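Local atomic coordinates of pyridoxine 4-oxidase (PDB entry 4HA6), a protein that oxidises the 4-hydroxymethyl group of pyridoxine to the aldehyde of pyridoxal, using bound FAD and molecular oxygen as the electron acceptor. Residues A[225-230]-A[470-475]; A[294-299]-A[357-362]. One frame throughout, in Å; residues are numbered along the deposited sequence.

Interaction 1: A[225-230]-A[470-475]; sequences GNQVRS and LDNLFV
Asn-472 presents its side-chain amide to the backbone of Val-228 and bonds to both of that residue's polar groups, much as a neighbouring strand would. Its OD1 accepts from Val-228 N at 2.8 Å, with the N-H lying in the carbonyl plane on a lone pair. On the other branch, ND2 donates to Val-228 O at 2.9 Å along an almost straight bond (172°), and this acceptor lies in the plane of the amide. The two bonds fix the flip of the amide and hold it edge-on to the backbone of Val-228. A chi1 of 68° sets CG between the backbone N and the carbonyl carbon of Asn-472, a crowded position that turns the amide toward residues 225-230. Gln-227 crosses this side chain at about a right angle, its CB 3.6 Å from Asn-472 OD1 and the two amide planes 31° apart.

One residue earlier, Asp-471 N donates to Asn-226 O at 2.8 Å. The same carbonyl oxygen rests against Leu-470 CD2, while Asp-471 OD1 comes within 3.5 Å of Asn-226 CB. The apolar part is built around Val-228 CG2, which meets CB of Leu-473 at 3.9 Å and CD1 of Leu-470 at 4.1 Å. Thus a polar, partly exposed fringe passes into an apolar, buried inner layer.

The contact joins two sheets of the FAD-binding region: strand 227-235 is the middle member of a three-stranded antiparallel sheet, and strand 473-475 is an outermost strand of the five-stranded parallel Rossmann-type sheet. Asn-472 ND2 also donates to Asp-245 O, just before strand 246-249, so the same amide ties Val-228 to the entry of that strand. Val-228 and Leu-473 pack on Ile-247 of that strand and on Leu-221 of strand 217-224.

Interaction 2: A[294-299]-A[357-362]; sequences LGAGNL and SLLFGI
Ser-357 pairs with Leu-299 as a non-hydrogen-bonded antiparallel pair, its hydroxyl bonded to Ile-342 O. Leu-358 forms both backbone bonds with Asn-298: its N donates to Asn-298 O at 2.9 Å, and its O accepts from Asn-298 N. The CB atoms of this pair lie 3.9 Å apart, while the Asn-298 amide turns to Tyr-300, Ser-405, Glu-421 and Leu-423. At Leu-359, CD2 lies 3.7 Å from Gly-295 O and CD1 approaches Leu-294 CD1. Phe-360 O accepts from Gly-295 N at 2.6 Å. With chi1 at 56°, the Phe-360 ring swings back across the other strand, so that Gly-295 CA sits over one face, 3.8 Å from the centroid, in a CH-pi contact, and Asn-298 N meets the ring edge. The ring also touches Phe-436, Ile-437 and Ser-440 of helix 430-440. A leucine here has no flat face for Gly-295 CA and would probably leave a gap between that glycine and the helix. Gly-361 receives Leu-294 CD2, which lies 4.1 Å from its N. The pairing slips one residue at the corner before cis-linked Gly-297. Buried here, Asn-298 and Leu-358 satisfy each other's backbone, and outside partners the Asn-298 and Ser-357 side chains.

In the fold
Interactions 1 and 2 lie on opposite sides of the chain's centre, their own centres 44 Å apart and their nearest atoms about 23 Å apart, and the two do not touch. Both segments of interaction 2 lie in the chain between the two segments of interaction 1. The bound ligands lie between them. Interaction 1 belongs to the FAD-binding region, with the side chain of Leu-473 about 12 Å from FAD. Interaction 2 lies in the six-stranded antiparallel sheet at the substrate end: the Leu-294 side chain comes about 4 Å from pyridoxamine and about 9 Å from FAD, and also touches His-444 of the pyridoxamine pocket.

Interaction 1: A[225-230]-A[470-475]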
ATOM      1  N   GLY A 225     -24.536  10.574  21.357  1.00 14.71           N
ATOM      2  CA  GLY A 225     -25.558  10.228  20.386  1.00 11.12           C
ATOM      3  C   GLY A 225     -24.947   9.621  19.126  1.00 21.77           C
ATOM      4  O   GLY A 225     -24.128   8.701  19.199  1.00 13.81           O
ATOM      5  N   ASN A 226     -25.330  10.138  17.964  1.00 17.08           N
ATOM      6  CA  ASN A 226     -24.793   9.615  16.709  1.00 14.40           C
ATOM      7  C   ASN A 226     -23.602  10.391  16.170  1.00 18.58           C
ATOM      8  O   ASN A 226     -23.347  10.382  14.964  1.00 15.86           O
ATOM      9  CB  ASN A 226     -25.876   9.549  15.648  1.00 12.59           C
ATOM     10  CG  ASN A 226     -26.983   8.596  16.022  1.00 30.35           C
ATOM     11  OD1 ASN A 226     -26.736   7.549  16.628  1.00 25.53           O
ATOM     12  ND2 ASN A 226     -28.216   8.953  15.676  1.00 25.77           N
ATOM     13  N   GLN A 227     -22.862  11.045  17.063  1.00 14.42           N
ATOM     14  CA  GLN A 227     -21.694  11.811  16.648  1.00 13.35           C
ATOM     15  C   GLN A 227     -20.484  11.547  17.520  1.00  7.66           C
ATOM     16  O   GLN A 227     -20.622  11.230  18.716  1.00  7.75           O
ATOM     17  CB  GLN A 227     -22.014  13.301  16.708  1.00 24.65           C
ATOM     18  CG  GLN A 227     -23.005  13.771  15.666  1.00 35.37           C
ATOM     19  CD  GLN A 227     -23.106  15.275  15.639  1.00 33.45           C
ATOM     20  OE1 GLN A 227     -23.353  15.903  16.665  1.00 45.38           O
ATOM     21  NE2 GLN A 227     -22.892  15.866  14.469  1.00 42.88           N
ATOM     22  N   VAL A 228     -19.301  11.672  16.918  1.00 10.06           N
ATOM     23  CA  VAL A 228     -18.062  11.765  17.678  1.00  5.22           C
ATOM     24  C   VAL A 228     -17.978  13.190  18.226  1.00 15.34           C
ATOM     25  O   VAL A 228     -18.040  14.164  17.455  1.00 14.06           O
ATOM     26  CB  VAL A 228     -16.814  11.531  16.814  1.00 12.52           C
ATOM     27  CG1 VAL A 228     -15.567  11.785  17.652  1.00 12.28           C
ATOM     28  CG2 VAL A 228     -16.785  10.100  16.238  1.00  4.03           C
ATOM     29  N   ARG A 229     -17.834  13.320  19.543  1.00 10.89           N
ATOM     30  CA  ARG A 229     -17.837  14.638  20.172  1.00 11.28           C
ATOM     31  C   ARG A 229     -16.419  15.137  20.411  1.00 11.64           C
ATOM     32  O   ARG A 229     -16.117  16.326  20.217  1.00 15.31           O
ATOM     33  CB  ARG A 229     -18.639  14.598  21.476  1.00 14.86           C
ATOM     34  CG  ARG A 229     -18.574  15.872  22.310  1.00 24.50           C
ATOM     35  CD  ARG A 229     -19.359  15.699  23.602  1.00 34.51           C
ATOM     36  NE  ARG A 229     -19.309  16.865  24.487  1.00 37.80           N
ATOM     37  CZ  ARG A 229     -18.610  16.915  25.619  1.00 41.28           C
ATOM     38  NH1 ARG A 229     -17.888  15.869  26.001  1.00 43.02           N
ATOM     39  NH2 ARG A 229     -18.627  18.010  26.372  1.00 45.29           N
ATOM     40  N   SER A 230     -15.542  14.227  20.814  1.00 17.35           N
ATOM     41  CA  SER A 230     -14.157  14.589  21.069  1.00 14.17           C
ATOM     42  C   SER A 230     -13.217  13.413  20.836  1.00 16.29           C
ATOM     43  O   SER A 230     -13.661  12.279  20.633  1.00 10.74           O
ATOM     44  CB  SER A 230     -13.998  15.094  22.505  1.00 17.49           C
ATOM     45  OG  SER A 230     -14.227  14.048  23.434  1.00 11.16           O
ATOM     46  N   LEU A 470     -22.574   6.545  12.260  1.00 10.13           N
ATOM     47  CA  LEU A 470     -22.409   7.889  12.831  1.00 11.99           C
ATOM     48  C   LEU A 470     -22.499   9.010  11.783  1.00 12.95           C
ATOM     49  O   LEU A 470     -22.346   8.770  10.586  1.00 11.15           O
ATOM     50  CB  LEU A 470     -21.079   7.983  13.576  1.00  5.33           C
ATOM     51  CG  LEU A 470     -20.932   7.112  14.827  1.00 12.83           C
ATOM     52  CD1 LEU A 470     -19.550   7.223  15.408  1.00  4.72           C
ATOM     53  CD2 LEU A 470     -21.954   7.474  15.871  1.00 12.38           C
ATOM     54  N   ASP A 471     -22.735  10.238  12.234  1.00 16.15           N
ATOM     55  CA  ASP A 471     -22.946  11.350  11.305  1.00 14.58           C
ATOM     56  C   ASP A 471     -21.685  12.131  10.899  1.00 14.59           C
ATOM     57  O   ASP A 471     -21.629  12.727   9.821  1.00 15.51           O
ATOM     58  CB  ASP A 471     -23.983  12.324  11.879  1.00 18.16           C
ATOM     59  CG  ASP A 471     -25.323  11.663  12.146  1.00 26.76           C
ATOM     60  OD1 ASP A 471     -25.970  12.042  13.147  1.00 29.44           O
ATOM     61  OD2 ASP A 471     -25.728  10.771  11.363  1.00 23.50           O
ATOM     62  N   ASN A 472     -20.671  12.151  11.752  1.00 10.95           N
ATOM     63  CA  ASN A 472     -19.572  13.075  11.508  1.00 10.95           C
ATOM     64  C   ASN A 472     -18.207  12.412  11.542  1.00  9.99           C
ATOM     65  O   ASN A 472     -17.203  13.087  11.808  1.00  7.80           O
ATOM     66  CB  ASN A 472     -19.612  14.225  12.517  1.00 12.60           C
ATOM     67  CG  ASN A 472     -19.304  13.764  13.917  1.00 12.43           C
ATOM     68  OD1 ASN A 472     -19.440  12.575  14.238  1.00  7.62           O
ATOM     69  ND2 ASN A 472     -18.873  14.691  14.760  1.00 10.84           N
ATOM     70  N   LEU A 473     -18.172  11.103  11.274  1.00  4.83           N
ATOM     71  CA  LEU A 473     -16.914  10.356  11.257  1.00  9.77           C
ATOM     72  C   LEU A 473     -16.661   9.702   9.906  1.00  6.57           C
ATOM     73  O   LEU A 473     -17.498   8.963   9.387  1.00  6.08           O
ATOM     74  CB  LEU A 473     -16.902   9.301  12.373  1.00 12.17           C
ATOM     75  CG  LEU A 473     -15.723   8.326  12.456  1.00 10.16           C
ATOM     76  CD1 LEU A 473     -14.432   9.045  12.747  1.00  6.84           C
ATOM     77  CD2 LEU A 473     -15.999   7.289  13.532  1.00 12.92           C
ATOM     78  N   PHE A 474     -15.483   9.959   9.348  1.00  5.98           N
ATOM     79  CA  PHE A 474     -15.130   9.418   8.043  1.00  4.64           C
ATOM     80  C   PHE A 474     -13.849   8.582   8.144  1.00  9.37           C
ATOM     81  O   PHE A 474     -13.032   8.790   9.047  1.00  9.41           O
ATOM     82  CB  PHE A 474     -14.999  10.565   7.030  1.00  9.19           C
ATOM     83  CG  PHE A 474     -16.214  11.473   6.994  1.00 10.15           C
ATOM     84  CD1 PHE A 474     -17.225  11.268   6.059  1.00  8.53           C
ATOM     85  CD2 PHE A 474     -16.360  12.500   7.925  1.00  8.43           C
ATOM     86  CE1 PHE A 474     -18.358  12.082   6.037  1.00  6.65           C
ATOM     87  CE2 PHE A 474     -17.486  13.321   7.904  1.00 12.46           C
ATOM     88  CZ  PHE A 474     -18.480  13.108   6.959  1.00  8.78           C
ATOM     89  N   VAL A 475     -13.704   7.601   7.257  1.00  7.44           N
ATOM     90  CA  VAL A 475     -12.490   6.792   7.200  1.00  6.66           C
ATOM     91  C   VAL A 475     -11.896   6.956   5.800  1.00  6.59           C
ATOM     92  O   VAL A 475     -12.517   6.581   4.803  1.00  9.99           O
ATOM     93  CB  VAL A 475     -12.764   5.318   7.515  1.00 14.94           C
ATOM     94  CG1 VAL A 475     -11.457   4.551   7.534  1.00  8.06           C
ATOM     95  CG2 VAL A 475     -13.498   5.176   8.877  1.00  5.52           C
TER

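Interaction 2: A[294-299]-A[357-362]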
ATOM      1  N   LEU A 294       4.910 -11.421  -2.331  1.00  4.32           N
ATOM      2  CA  LEU A 294       5.905 -11.689  -3.364  1.00  2.92           C
ATOM      3  C   LEU A 294       6.745 -12.886  -2.942  1.00  5.05           C
ATOM      4  O   LEU A 294       7.186 -12.966  -1.794  1.00  5.43           O
ATOM      5  CB  LEU A 294       6.807 -10.480  -3.588  1.00  2.15           C
ATOM      6  CG  LEU A 294       6.161  -9.289  -4.291  1.00  2.74           C
ATOM      7  CD1 LEU A 294       7.091  -8.089  -4.326  1.00  2.30           C
ATOM      8  CD2 LEU A 294       5.749  -9.692  -5.702  1.00  4.37           C
ATOM      9  N   GLY A 295       6.972 -13.816  -3.868  1.00  3.37           N
ATOM     10  CA  GLY A 295       7.848 -14.932  -3.603  1.00  2.82           C
ATOM     11  C   GLY A 295       9.291 -14.463  -3.666  1.00  9.38           C
ATOM     12  O   GLY A 295       9.740 -13.926  -4.692  1.00  8.03           O
ATOM     13  N   ALA A 296      10.019 -14.667  -2.571  1.00  7.34           N
ATOM     14  CA  ALA A 296      11.414 -14.235  -2.479  1.00  8.65           C
ATOM     15  C   ALA A 296      12.327 -15.441  -2.292  1.00 14.36           C
ATOM     16  O   ALA A 296      12.618 -15.822  -1.159  1.00 13.95           O
ATOM     17  CB  ALA A 296      11.596 -13.261  -1.308  1.00  5.63           C
ATOM     18  N   GLY A 297      12.774 -16.040  -3.396  1.00  5.92           N
ATOM     19  CA  GLY A 297      12.416 -15.579  -4.733  1.00  5.92           C
ATOM     20  C   GLY A 297      12.950 -16.557  -5.756  1.00  7.03           C
ATOM     21  O   GLY A 297      13.610 -17.538  -5.396  1.00 10.55           O
ATOM     22  N   ASN A 298      12.645 -16.325  -7.027  1.00  8.82           N
ATOM     23  CA  ASN A 298      13.276 -17.089  -8.105  1.00  4.42           C
ATOM     24  C   ASN A 298      14.719 -16.546  -8.202  1.00  8.85           C
ATOM     25  O   ASN A 298      14.998 -15.618  -8.970  1.00  7.12           O
ATOM     26  CB  ASN A 298      12.479 -16.871  -9.401  1.00  3.72           C
ATOM     27  CG  ASN A 298      12.868 -17.822 -10.518  1.00  5.66           C
ATOM     28  OD1 ASN A 298      12.501 -17.602 -11.680  1.00  5.94           O
ATOM     29  ND2 ASN A 298      13.591 -18.890 -10.181  1.00  4.29           N
ATOM     30  N   LEU A 299      15.610 -17.108  -7.379  1.00 11.15           N
ATOM     31  CA  LEU A 299      16.961 -16.587  -7.146  1.00  6.76           C
ATOM     32  C   LEU A 299      17.958 -17.142  -8.166  1.00  8.37           C
ATOM     33  O   LEU A 299      18.050 -18.365  -8.333  1.00  8.39           O
ATOM     34  CB  LEU A 299      17.418 -17.011  -5.744  1.00  9.63           C
ATOM     35  CG  LEU A 299      18.377 -16.176  -4.888  1.00 26.16           C
ATOM     36  CD1 LEU A 299      19.518 -17.045  -4.314  1.00 15.52           C
ATOM     37  CD2 LEU A 299      18.898 -14.935  -5.606  1.00 12.06           C
ATOM     38  N   SER A 357      17.290 -11.742  -7.831  1.00 10.28           N
ATOM     39  CA  SER A 357      16.066 -12.506  -7.659  1.00 13.77           C
ATOM     40  C   SER A 357      14.995 -11.953  -8.571  1.00 15.68           C
ATOM     41  O   SER A 357      14.910 -10.739  -8.775  1.00 20.23           O
ATOM     42  CB  SER A 357      15.557 -12.413  -6.217  1.00 16.40           C
ATOM     43  OG  SER A 357      16.327 -13.195  -5.331  1.00 28.61           O
ATOM     44  N   LEU A 358      14.191 -12.851  -9.130  1.00  8.48           N
ATOM     45  CA  LEU A 358      12.950 -12.461  -9.773  1.00  6.66           C
ATOM     46  C   LEU A 358      11.868 -12.722  -8.734  1.00  9.37           C
ATOM     47  O   LEU A 358      11.775 -13.822  -8.178  1.00  8.90           O
ATOM     48  CB  LEU A 358      12.687 -13.281 -11.035  1.00  6.26           C
ATOM     49  CG  LEU A 358      13.762 -13.319 -12.124  1.00 14.33           C
ATOM     50  CD1 LEU A 358      13.147 -13.804 -13.416  1.00  5.76           C
ATOM     51  CD2 LEU A 358      14.445 -11.977 -12.326  1.00  7.69           C
ATOM     52  N   LEU A 359      11.076 -11.700  -8.449  1.00  7.30           N
ATOM     53  CA  LEU A 359      10.038 -11.816  -7.450  1.00  8.13           C
ATOM     54  C   LEU A 359       8.757 -12.150  -8.191  1.00  8.12           C
ATOM     55  O   LEU A 359       8.556 -11.707  -9.329  1.00 15.86           O
ATOM     56  CB  LEU A 359       9.923 -10.505  -6.680  1.00  9.43           C
ATOM     57  CG  LEU A 359      11.273 -10.000  -6.158  1.00 11.78           C
ATOM     58  CD1 LEU A 359      11.149  -8.623  -5.540  1.00 21.91           C
ATOM     59  CD2 LEU A 359      11.867 -10.984  -5.152  1.00 21.09           C
ATOM     60  N   PHE A 360       7.908 -12.965  -7.584  1.00  5.87           N
ATOM     61  CA  PHE A 360       6.708 -13.429  -8.284  1.00  3.76           C
ATOM     62  C   PHE A 360       5.549 -13.369  -7.302  1.00  5.21           C
ATOM     63  O   PHE A 360       5.724 -13.643  -6.091  1.00  3.68           O
ATOM     64  CB  PHE A 360       6.918 -14.834  -8.879  1.00  2.69           C
ATOM     65  CG  PHE A 360       7.328 -15.871  -7.862  1.00  5.25           C
ATOM     66  CD1 PHE A 360       8.674 -16.101  -7.583  1.00  5.72           C
ATOM     67  CD2 PHE A 360       6.359 -16.601  -7.166  1.00  5.07           C
ATOM     68  CE1 PHE A 360       9.064 -17.047  -6.624  1.00  7.03           C
ATOM     69  CE2 PHE A 360       6.733 -17.559  -6.203  1.00  5.39           C
ATOM     70  CZ  PHE A 360       8.091 -17.774  -5.932  1.00  5.93           C
ATOM     71  N   GLY A 361       4.380 -12.963  -7.792  1.00  2.66           N
ATOM     72  CA  GLY A 361       3.246 -12.738  -6.903  1.00  1.54           C
ATOM     73  C   GLY A 361       1.938 -12.916  -7.646  1.00  6.29           C
ATOM     74  O   GLY A 361       1.951 -13.115  -8.864  1.00  1.92           O
ATOM     75  N   ILE A 362       0.815 -12.864  -6.927  1.00  1.55           N
ATOM     76  CA  ILE A 362      -0.493 -12.853  -7.582  1.00  3.20           C
ATOM     77  C   ILE A 362      -1.113 -11.485  -7.334  1.00  8.12           C
ATOM     78  O   ILE A 362      -0.849 -10.850  -6.299  1.00  3.92           O
ATOM     79  CB  ILE A 362      -1.430 -13.974  -7.057  1.00  4.41           C
ATOM     80  CG1 ILE A 362      -1.691 -13.817  -5.547  1.00  1.39           C
ATOM     81  CG2 ILE A 362      -0.836 -15.342  -7.378  1.00  3.74           C
ATOM     82  CD1 ILE A 362      -2.748 -14.769  -5.032  1.00  7.08           C
TER